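Local coordinates for cell surface protein (Faecalibacterium prausnitzii A2-165, PDB 4GT6) that is of unknown function but, as a leucine-rich repeat portion of a larger extracellular protein, probably binds other proteins at the bacterial cell surface, at residues S100-S114 / I121-H135. Residues are numbered along the deposited sequence; the frame is centred on the assembly and turned at random.
Sequences SCVKKIGRQAFMFCS and ILDSVTEIDSEAFHH. With EDO (1,2-ethanediol), chain M.
Ile105 reaches across to six side chains of 121-135. Its CB touches Ile128 CG2, and CG2 goes on to the methyl of Ala132, while CG1, held beside the backbone N (chi1 -64°), passes Val125 CG2 in the conformer given here. At the tip, CD1 lies 3.8 Å from both Ile121 CD1 and Leu122 CD1 and meets the edge of the Phe133 ring. Ile121 CD1 in turn lies 3.5 Å from Phe110 CE2, and the rings of Phe110 and Phe133 run nearly parallel (2°) but slid apart, their centroids 5.4 Å from each other. Phe83 adds a third ring beyond Phe110, nearly parallel to it. Equivalent residues thus recur from coil to coil, as expected of two successive turns of a BspA-type leucine-rich repeat solenoid, with strands 104-105 and 127-128 paired in parallel and strand 77-78 continuing the sheet beyond 104-105. Ile105 N donates to Glu127 O and Ile105 O accepts from Asp129 N, whereas Lys103 O is gripped by both Thr126 N (2.8 Å) and Glu127 N. Past the strands the bonding continues from turn to turn, Phe110 N to Ala132 O and Phe112 N to His134 O. On the outside of these turns Gln108 and Glu131 lie side by side; Gln108 NE2 bonds Glu131 OE1 at 3.0 Å from above the carboxylate plane, while Gln108 OE1 is taken by Asn81. In the His134 conformer given, the other oxygen, Glu131 OE2, accepts from His134 ND1, which helps to set the turn of the imidazole, and the selenomethionine Met111 lays its CE 3.5 Å from His134 ND1. At the far end Ser124 OG donates to Ser100 O, and one water joins Ser100 OG, Val102 O, Ile121 O and Ser124 N.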
loop_
_atom_site.group_PDB
_atom_site.type_symbol
_atom_site.label_atom_id
_atom_site.label_comp_id
_atom_site.label_asym_id
_atom_site.label_seq_id
_atom_site.Cartn_x
_atom_site.Cartn_y
_atom_site.Cartn_z
ATOM N N SER A 100 11.454 -2.668 25.038
ATOM C CA SER A 100 11.091 -3.847 24.235
ATOM C C SER A 100 12.354 -4.613 23.799
ATOM O O SER A 100 13.358 -3.979 23.460
ATOM C CB SER A 100 10.312 -3.415 22.994
ATOM O OG SER A 100 10.021 -4.556 22.204
ATOM N N CYS A 101 12.302 -5.960 23.800
ATOM C CA CYS A 101 13.391 -6.804 23.288
ATOM C C CYS A 101 12.929 -7.553 22.033
ATOM O O CYS A 101 13.632 -8.436 21.531
ATOM C CB CYS A 101 13.910 -7.751 24.364
ATOM S SG CYS A 101 14.831 -6.900 25.677
ATOM N N VAL A 102 11.757 -7.155 21.493
ATOM C CA VAL A 102 11.214 -7.755 20.268
ATOM C C VAL A 102 12.132 -7.428 19.082
ATOM O O VAL A 102 12.382 -6.252 18.801
ATOM C CB VAL A 102 9.763 -7.293 19.972
ATOM C CG1 VAL A 102 9.288 -7.867 18.634
ATOM C CG2 VAL A 102 8.812 -7.691 21.112
ATOM N N LYS A 103 12.648 -8.469 18.419
ATOM C CA LYS A 103 13.529 -8.305 17.262
ATOM C C LYS A 103 12.824 -8.631 15.967
ATOM O O LYS A 103 13.208 -8.117 14.924
ATOM C CB LYS A 103 14.753 -9.224 17.394
ATOM C CG LYS A 103 15.664 -8.907 18.593
ATOM C CD LYS A 103 16.023 -7.429 18.727
ATOM C CE LYS A 103 17.168 -6.998 17.855
ATOM N NZ LYS A 103 17.568 -5.581 18.130
ATOM N N LYS A 104 11.846 -9.547 16.014
ATOM C CA LYS A 104 11.190 -10.025 14.795
ATOM C C LYS A 104 9.682 -10.029 14.962
ATOM O O LYS A 104 9.200 -10.486 15.996
ATOM C CB LYS A 104 11.690 -11.443 14.487
ATOM C CG LYS A 104 11.074 -12.074 13.231
ATOM C CD LYS A 104 11.791 -13.375 12.852
ATOM C CE LYS A 104 11.196 -13.960 11.592
ATOM N NZ LYS A 104 11.905 -15.195 11.150
ATOM N N ILE A 105 8.951 -9.508 13.962
ATOM C CA ILE A 105 7.482 -9.503 13.959
ATOM C C ILE A 105 7.052 -10.225 12.677
ATOM O O ILE A 105 7.497 -9.850 11.582
ATOM C CB ILE A 105 6.885 -8.063 14.096
ATOM C CG1 ILE A 105 7.262 -7.428 15.467
ATOM C CG2 ILE A 105 5.328 -8.083 13.927
ATOM C CD1 ILE A 105 6.912 -5.945 15.582
ATOM N N GLY A 106 6.238 -11.279 12.829
ATOM C CA GLY A 106 5.810 -12.137 11.727
ATOM C C GLY A 106 4.784 -11.516 10.799
ATOM O O GLY A 106 4.220 -10.456 11.092
ATOM N N ARG A 107 4.472 -12.230 9.690
ATOM C CA ARG A 107 3.497 -11.737 8.707
ATOM C C ARG A 107 2.152 -11.533 9.361
ATOM O O ARG A 107 1.767 -12.370 10.176
ATOM C CB ARG A 107 3.309 -12.799 7.582
ATOM C CG ARG A 107 4.559 -13.107 6.786
ATOM C CD ARG A 107 4.264 -13.982 5.587
ATOM N NE ARG A 107 3.729 -15.283 5.958
ATOM C CZ ARG A 107 3.320 -16.189 5.076
ATOM N NH1 ARG A 107 3.357 -15.924 3.774
ATOM N NH2 ARG A 107 2.862 -17.360 5.488
ATOM N N GLN A 108 1.419 -10.462 8.997
ATOM C CA GLN A 108 0.044 -10.219 9.446
ATOM C C GLN A 108 -0.099 -10.262 10.984
ATOM O O GLN A 108 -1.204 -10.530 11.487
ATOM C CB GLN A 108 -0.865 -11.288 8.801
ATOM C CG GLN A 108 -0.893 -11.220 7.263
ATOM C CD GLN A 108 -1.959 -12.111 6.645
ATOM O OE1 GLN A 108 -2.612 -12.928 7.318
ATOM N NE2 GLN A 108 -2.168 -11.964 5.342
ATOM N N ALA A 109 1.008 -9.971 11.736
ATOM C CA ALA A 109 0.950 -10.115 13.217
ATOM C C ALA A 109 -0.135 -9.241 13.844
ATOM O O ALA A 109 -0.799 -9.693 14.778
ATOM C CB ALA A 109 2.296 -9.819 13.837
ATOM N N PHE A 110 -0.370 -8.039 13.301
ATOM C CA PHE A 110 -1.395 -7.138 13.848
ATOM C C PHE A 110 -2.356 -6.732 12.753
ATOM O O PHE A 110 -3.002 -5.683 12.840
ATOM C CB PHE A 110 -0.736 -5.905 14.503
ATOM C CG PHE A 110 0.120 -6.294 15.680
ATOM C CD1 PHE A 110 -0.446 -6.460 16.947
ATOM C CD2 PHE A 110 1.481 -6.530 15.523
ATOM C CE1 PHE A 110 0.340 -6.839 18.034
ATOM C CE2 PHE A 110 2.271 -6.910 16.615
ATOM C CZ PHE A 110 1.688 -7.091 17.860
HETATM N N MSE A 111 -2.478 -7.563 11.707
HETATM C CA MSE A 111 -3.420 -7.212 10.631
HETATM C C MSE A 111 -4.856 -7.139 11.156
HETATM O O MSE A 111 -5.254 -7.972 11.970
HETATM C CB MSE A 111 -3.326 -8.228 9.490
HETATM C CG MSE A 111 -4.333 -7.983 8.383
HETATM SE SE MSE A 111 -3.658 -8.956 6.829
HETATM C CE MSE A 111 -5.195 -8.727 5.618
ATOM N N PHE A 112 -5.602 -6.091 10.733
ATOM C CA PHE A 112 -6.986 -5.806 11.144
ATOM C C PHE A 112 -7.115 -5.365 12.607
ATOM O O PHE A 112 -8.250 -5.299 13.104
ATOM C CB PHE A 112 -7.954 -6.988 10.863
ATOM C CG PHE A 112 -8.142 -7.319 9.397
ATOM C CD1 PHE A 112 -8.523 -6.335 8.487
ATOM C CD2 PHE A 112 -7.986 -8.625 8.939
ATOM C CE1 PHE A 112 -8.701 -6.644 7.130
ATOM C CE2 PHE A 112 -8.200 -8.942 7.598
ATOM C CZ PHE A 112 -8.569 -7.952 6.702
ATOM N N CYS A 113 -6.004 -4.973 13.282
ATOM C CA CYS A 113 -6.107 -4.394 14.650
ATOM C C CYS A 113 -6.390 -2.914 14.451
ATOM O O CYS A 113 -5.526 -2.055 14.655
ATOM C CB CYS A 113 -4.830 -4.645 15.449
ATOM S SG CYS A 113 -4.561 -6.399 15.834
ATOM N N SER A 114 -7.638 -2.638 14.032
ATOM C CA SER A 114 -8.060 -1.311 13.592
ATOM C C SER A 114 -8.229 -0.277 14.725
ATOM O O SER A 114 -8.423 0.903 14.426
ATOM C CB SER A 114 -9.328 -1.406 12.745
ATOM O OG SER A 114 -10.442 -1.816 13.515
ATOM N N ILE A 121 6.532 -2.116 20.948
ATOM C CA ILE A 121 7.233 -3.326 20.509
ATOM C C ILE A 121 8.109 -3.066 19.241
ATOM O O ILE A 121 8.952 -3.893 18.904
ATOM C CB ILE A 121 6.226 -4.479 20.264
ATOM C CG1 ILE A 121 5.153 -4.069 19.258
ATOM C CG2 ILE A 121 5.602 -4.940 21.590
ATOM C CD1 ILE A 121 4.599 -5.161 18.492
ATOM N N LEU A 122 7.915 -1.923 18.558
ATOM C CA LEU A 122 8.652 -1.568 17.336
ATOM C C LEU A 122 10.034 -0.948 17.601
ATOM O O LEU A 122 10.873 -0.898 16.701
ATOM C CB LEU A 122 7.782 -0.572 16.566
ATOM C CG LEU A 122 7.524 -0.853 15.105
ATOM C CD1 LEU A 122 6.922 -2.234 14.886
ATOM C CD2 LEU A 122 6.636 0.186 14.534
ATOM N N ASP A 123 10.277 -0.481 18.822
ATOM C CA ASP A 123 11.478 0.265 19.196
ATOM C C ASP A 123 12.841 -0.421 18.911
ATOM O O ASP A 123 13.796 0.294 18.624
ATOM C CB ASP A 123 11.393 0.691 20.677
ATOM C CG ASP A 123 10.201 1.601 21.001
ATOM O OD1 ASP A 123 9.619 2.194 20.056
ATOM O OD2 ASP A 123 9.828 1.689 22.188
ATOM N N SER A 124 12.964 -1.763 18.993
ATOM C CA SER A 124 14.269 -2.404 18.740
ATOM C C SER A 124 14.175 -3.572 17.718
ATOM O O SER A 124 15.050 -4.437 17.675
ATOM C CB SER A 124 14.888 -2.888 20.050
ATOM O OG SER A 124 14.075 -3.886 20.643
ATOM N N VAL A 125 13.153 -3.539 16.877
ATOM C CA VAL A 125 12.895 -4.556 15.865
ATOM C C VAL A 125 13.942 -4.476 14.728
ATOM O O VAL A 125 14.429 -3.385 14.411
ATOM C CB VAL A 125 11.434 -4.416 15.352
ATOM C CG1 VAL A 125 11.256 -3.243 14.379
ATOM C CG2 VAL A 125 10.925 -5.716 14.755
ATOM N N THR A 126 14.315 -5.635 14.158
ATOM C CA THR A 126 15.251 -5.680 13.035
ATOM C C THR A 126 14.541 -6.290 11.834
ATOM O O THR A 126 15.035 -6.160 10.724
ATOM C CB THR A 126 16.546 -6.415 13.367
ATOM O OG1 THR A 126 16.249 -7.753 13.746
ATOM C CG2 THR A 126 17.406 -5.684 14.406
ATOM N N GLU A 127 13.417 -7.018 12.055
ATOM C CA GLU A 127 12.685 -7.665 10.958
ATOM C C GLU A 127 11.206 -7.568 11.184
ATOM O O GLU A 127 10.733 -7.908 12.266
ATOM C CB GLU A 127 13.040 -9.172 10.824
ATOM C CG GLU A 127 14.489 -9.495 10.513
ATOM C CD GLU A 127 14.719 -10.995 10.488
ATOM O OE1 GLU A 127 14.383 -11.629 9.463
ATOM O OE2 GLU A 127 15.143 -11.547 11.528
ATOM N N ILE A 128 10.482 -7.099 10.182
ATOM C CA ILE A 128 9.014 -7.017 10.216
ATOM C C ILE A 128 8.535 -7.600 8.893
ATOM O O ILE A 128 8.912 -7.080 7.822
ATOM C CB ILE A 128 8.451 -5.594 10.459
ATOM C CG1 ILE A 128 9.165 -4.822 11.586
ATOM C CG2 ILE A 128 6.966 -5.699 10.723
ATOM C CD1 ILE A 128 8.837 -3.254 11.586
ATOM N N ASP A 129 7.706 -8.646 8.945
ATOM C CA ASP A 129 7.293 -9.316 7.718
ATOM C C ASP A 129 6.001 -8.734 7.144
ATOM O O ASP A 129 5.393 -7.839 7.723
ATOM C CB ASP A 129 7.172 -10.831 7.938
ATOM C CG ASP A 129 7.634 -11.707 6.766
ATOM O OD1 ASP A 129 7.650 -11.202 5.584
ATOM O OD2 ASP A 129 7.922 -12.910 7.005
ATOM N N SER A 130 5.616 -9.227 5.965
ATOM C CA SER A 130 4.486 -8.740 5.161
ATOM C C SER A 130 3.222 -8.477 5.945
ATOM O O SER A 130 2.830 -9.309 6.777
ATOM C CB SER A 130 4.143 -9.763 4.081
ATOM O OG SER A 130 5.335 -10.085 3.379
ATOM N N GLU A 131 2.580 -7.320 5.650
ATOM C CA GLU A 131 1.260 -6.918 6.156
ATOM C C GLU A 131 1.138 -6.967 7.684
ATOM O O GLU A 131 0.023 -7.148 8.186
ATOM C CB GLU A 131 0.227 -7.898 5.570
ATOM C CG GLU A 131 0.143 -7.880 4.049
ATOM C CD GLU A 131 -0.819 -8.935 3.543
ATOM O OE1 GLU A 131 -0.518 -10.145 3.670
ATOM O OE2 GLU A 131 -1.924 -8.543 3.111
ATOM N N ALA A 132 2.237 -6.762 8.418
ATOM C CA ALA A 132 2.203 -6.850 9.877
ATOM C C ALA A 132 1.262 -5.817 10.487
ATOM O O ALA A 132 0.694 -6.099 11.536
ATOM C CB ALA A 132 3.601 -6.671 10.449
ATOM N N PHE A 133 1.045 -4.647 9.823
ATOM C CA PHE A 133 0.153 -3.637 10.395
ATOM C C PHE A 133 -0.935 -3.250 9.406
ATOM O O PHE A 133 -1.440 -2.130 9.453
ATOM C CB PHE A 133 0.966 -2.402 10.863
ATOM C CG PHE A 133 1.895 -2.773 12.005
ATOM C CD1 PHE A 133 1.406 -2.915 13.304
ATOM C CD2 PHE A 133 3.244 -3.030 11.770
ATOM C CE1 PHE A 133 2.255 -3.280 14.354
ATOM C CE2 PHE A 133 4.095 -3.417 12.819
ATOM C CZ PHE A 133 3.578 -3.582 14.096
ATOM N N HIS A 134 -1.257 -4.161 8.486
ATOM C CA HIS A 134 -2.278 -3.942 7.458
ATOM C C HIS A 134 -3.633 -3.648 8.150
ATOM O O HIS A 134 -4.047 -4.402 9.027
ATOM C CB HIS A 134 -2.340 -5.187 6.549
ATOM C CG HIS A 134 -3.233 -5.106 5.340
ATOM N ND1 HIS A 134 -3.202 -6.098 4.371
ATOM C CD2 HIS A 134 -4.174 -4.196 4.995
ATOM C CE1 HIS A 134 -4.108 -5.755 3.470
ATOM N NE2 HIS A 134 -4.723 -4.620 3.805
ATOM N N HIS A 135 -4.306 -2.534 7.771
ATOM C CA HIS A 135 -5.603 -2.111 8.339
ATOM C C HIS A 135 -5.528 -1.762 9.851
ATOM O O HIS A 135 -6.539 -1.876 10.563
ATOM C CB HIS A 135 -6.724 -3.140 8.074
ATOM C CG HIS A 135 -7.510 -2.842 6.829
ATOM N ND1 HIS A 135 -8.404 -1.780 6.781
ATOM C CD2 HIS A 135 -7.490 -3.454 5.621
ATOM C CE1 HIS A 135 -8.910 -1.792 5.551
ATOM N NE2 HIS A 135 -8.392 -2.783 4.818
HETATM C C1 EDO M . 8.467 -0.148 26.018
HETATM O O1 EDO M . 8.249 0.237 27.369
HETATM C C2 EDO M . 9.687 0.557 25.377
HETATM O O2 EDO M . 10.105 -0.114 24.179
HETATM O O HOH W 1 11.451 -3.909 19.801
HETATM O O HOH W 2 15.245 -10.352 13.924
HETATM O O HOH W 3 6.221 -14.379 9.202
#